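Local coordinates for protein NAD-dependent epimerase/dehydratase (Methanobrevibacter ruminantium, PDB 6DNT) that probably interconverts UDP-N-acetylglucosamine and its 4-epimer using bound NAD, and also binds the bacterial cell wall precursor UDP-N-acetylmuramic acid, at residues Leu136-Lys141 with Lys189-Ser194. Sequence-based numbering, arbitrary orientation.
Sequences LFIACK and KSFHES
Phe191 reaches from helix 176-195 to Phe137, Ile138 and Lys141 on helix 122-142, two neighbouring helices on one side of a Rossmann-fold sheet; across segments 136-141 and 189-194 every contact is made through its ring. The short segments run nearly parallel, at 24°, with axes 11.3 Å apart, a separation bridged by the Phe191 side chain. Its CE2 edge does most of the touching: the carbonyl O of Phe137 lies near the ring plane, 3.7 Å from Phe191 CE2, and Phe137 CB sits 3.9 Å from the same carbon. With CG anti to the carbonyl carbon (chi1 -58°), Phe137 turns its own ring away from segment 189-194 and leaves CB and the backbone carbonyl to meet Phe191. Ile138 CG1 packs 3.8 Å from Phe191 CZ and Lys141 CG approaches Phe191 CD2 at 4.0 Å, the lysine chain crossing the phenyl group at about a right angle. An alanine in place of Phe191 is likely to leave a gap between the helices, with Phe137 CB and Ile138 CG1 deprived of their apolar partner. Further out, Tyr195 meets the Phe191 ring edge-to-face and makes a cation-pi contact with Lys141. Pro122 of the second subunit packs on Ile138, so this end of the helix pair takes part in the interface. Along helix 176-195, Lys189 NZ forms a salt bridge with Glu193 OE2 at 2.8 Å, from above the carboxylate plane, 42° out of it.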
loop_
_atom_site.group_PDB
_atom_site.type_symbol
_atom_site.label_atom_id
_atom_site.label_comp_id
_atom_site.label_asym_id
_atom_site.label_seq_id
_atom_site.Cartn_x
_atom_site.Cartn_y
_atom_site.Cartn_z
ATOM N N LEU A 136 -14.425 -2.335 4.386
ATOM C CA LEU A 136 -15.340 -2.778 3.357
ATOM C C LEU A 136 -14.927 -4.131 2.775
ATOM O O LEU A 136 -15.758 -5.037 2.614
ATOM C CB LEU A 136 -15.473 -1.718 2.250
ATOM C CG LEU A 136 -16.398 -2.032 1.073
ATOM C CD1 LEU A 136 -17.855 -2.032 1.505
ATOM C CD2 LEU A 136 -16.135 -1.033 -0.056
ATOM N N PHE A 137 -13.638 -4.277 2.475
ATOM C CA PHE A 137 -13.143 -5.504 1.866
ATOM C C PHE A 137 -13.294 -6.699 2.822
ATOM O O PHE A 137 -13.559 -7.823 2.367
ATOM C CB PHE A 137 -11.685 -5.377 1.418
ATOM C CG PHE A 137 -11.412 -4.265 0.420
ATOM C CD1 PHE A 137 -12.413 -3.696 -0.367
ATOM C CD2 PHE A 137 -10.105 -3.795 0.272
ATOM C CE1 PHE A 137 -12.101 -2.675 -1.257
ATOM C CE2 PHE A 137 -9.797 -2.796 -0.631
ATOM C CZ PHE A 137 -10.797 -2.240 -1.396
ATOM N N ILE A 138 -13.140 -6.457 4.126
ATOM C CA ILE A 138 -13.361 -7.511 5.135
ATOM C C ILE A 138 -14.826 -7.956 5.109
ATOM O O ILE A 138 -15.131 -9.149 5.054
ATOM C CB ILE A 138 -12.942 -7.036 6.543
ATOM C CG1 ILE A 138 -11.412 -6.884 6.615
ATOM C CG2 ILE A 138 -13.432 -8.015 7.610
ATOM C CD1 ILE A 138 -10.928 -6.053 7.794
ATOM N N ALA A 139 -15.733 -6.988 5.109
ATOM C CA ALA A 139 -17.154 -7.304 4.983
ATOM C C ALA A 139 -17.486 -7.982 3.650
ATOM O O ALA A 139 -18.389 -8.811 3.611
ATOM C CB ALA A 139 -17.993 -6.055 5.175
ATOM N N CYS A 140 -16.784 -7.638 2.561
ATOM C CA CYS A 140 -16.994 -8.303 1.273
ATOM C C CYS A 140 -16.654 -9.788 1.365
ATOM O O CYS A 140 -17.460 -10.638 0.960
ATOM C CB CYS A 140 -16.160 -7.684 0.155
ATOM S SG CYS A 140 -16.707 -6.044 -0.384
ATOM N N LYS A 141 -15.469 -10.099 1.890
ATOM C CA LYS A 141 -15.047 -11.499 1.929
ATOM C C LYS A 141 -15.870 -12.295 2.943
ATOM O O LYS A 141 -16.195 -13.460 2.678
ATOM C CB LYS A 141 -13.521 -11.662 2.093
ATOM C CG LYS A 141 -12.907 -11.217 3.407
ATOM C CD LYS A 141 -12.916 -12.307 4.462
ATOM C CE LYS A 141 -12.168 -11.863 5.713
ATOM N NZ LYS A 141 -12.276 -12.858 6.815
ATOM N N LYS A 189 -5.389 -7.618 -3.928
ATOM C CA LYS A 189 -4.572 -8.768 -4.336
ATOM C C LYS A 189 -4.429 -9.750 -3.165
ATOM O O LYS A 189 -4.678 -10.961 -3.319
ATOM C CB LYS A 189 -3.211 -8.297 -4.873
ATOM C CG LYS A 189 -2.189 -9.398 -5.123
ATOM C CD LYS A 189 -2.685 -10.458 -6.099
ATOM C CE LYS A 189 -1.617 -11.530 -6.291
ATOM N NZ LYS A 189 -2.018 -12.468 -7.367
ATOM N N SER A 190 -4.088 -9.243 -1.986
ATOM C CA SER A 190 -3.891 -10.110 -0.834
ATOM C C SER A 190 -5.183 -10.796 -0.389
ATOM O O SER A 190 -5.144 -11.927 0.114
ATOM C CB SER A 190 -3.252 -9.353 0.330
ATOM O OG SER A 190 -4.167 -8.537 1.042
ATOM N N PHE A 191 -6.314 -10.118 -0.546
ATOM C CA PHE A 191 -7.616 -10.704 -0.193
ATOM C C PHE A 191 -8.043 -11.775 -1.204
ATOM O O PHE A 191 -8.710 -12.739 -0.826
ATOM C CB PHE A 191 -8.684 -9.617 -0.026
ATOM C CG PHE A 191 -8.751 -9.028 1.356
ATOM C CD1 PHE A 191 -7.601 -8.630 2.022
ATOM C CD2 PHE A 191 -9.975 -8.866 1.995
ATOM C CE1 PHE A 191 -7.670 -8.088 3.299
ATOM C CE2 PHE A 191 -10.047 -8.340 3.277
ATOM C CZ PHE A 191 -8.888 -7.942 3.926
ATOM N N HIS A 192 -7.663 -11.605 -2.471
ATOM C CA HIS A 192 -7.881 -12.646 -3.469
ATOM C C HIS A 192 -7.101 -13.902 -3.088
ATOM O O HIS A 192 -7.651 -15.006 -3.066
ATOM C CB HIS A 192 -7.517 -12.160 -4.864
ATOM C CG HIS A 192 -7.718 -13.199 -5.921
ATOM N ND1 HIS A 192 -8.957 -13.509 -6.431
ATOM C CD2 HIS A 192 -6.837 -14.005 -6.553
ATOM C CE1 HIS A 192 -8.834 -14.468 -7.332
ATOM N NE2 HIS A 192 -7.557 -14.785 -7.425
ATOM N N GLU A 193 -5.837 -13.727 -2.724
ATOM C CA GLU A 193 -4.997 -14.873 -2.364
ATOM C C GLU A 193 -5.421 -15.502 -1.045
ATOM O O GLU A 193 -5.438 -16.733 -0.940
ATOM C CB GLU A 193 -3.512 -14.490 -2.312
ATOM C CG GLU A 193 -2.939 -13.948 -3.615
ATOM C CD GLU A 193 -3.186 -14.846 -4.820
ATOM O OE1 GLU A 193 -3.082 -16.072 -4.677
ATOM O OE2 GLU A 193 -3.486 -14.324 -5.916
ATOM N N SER A 194 -5.781 -14.685 -0.055
ATOM C CA SER A 194 -6.027 -15.187 1.310
ATOM C C SER A 194 -7.432 -15.742 1.497
ATOM O O SER A 194 -7.626 -16.682 2.297
ATOM C CB SER A 194 -5.802 -14.088 2.354
ATOM O OG SER A 194 -4.444 -13.736 2.445
#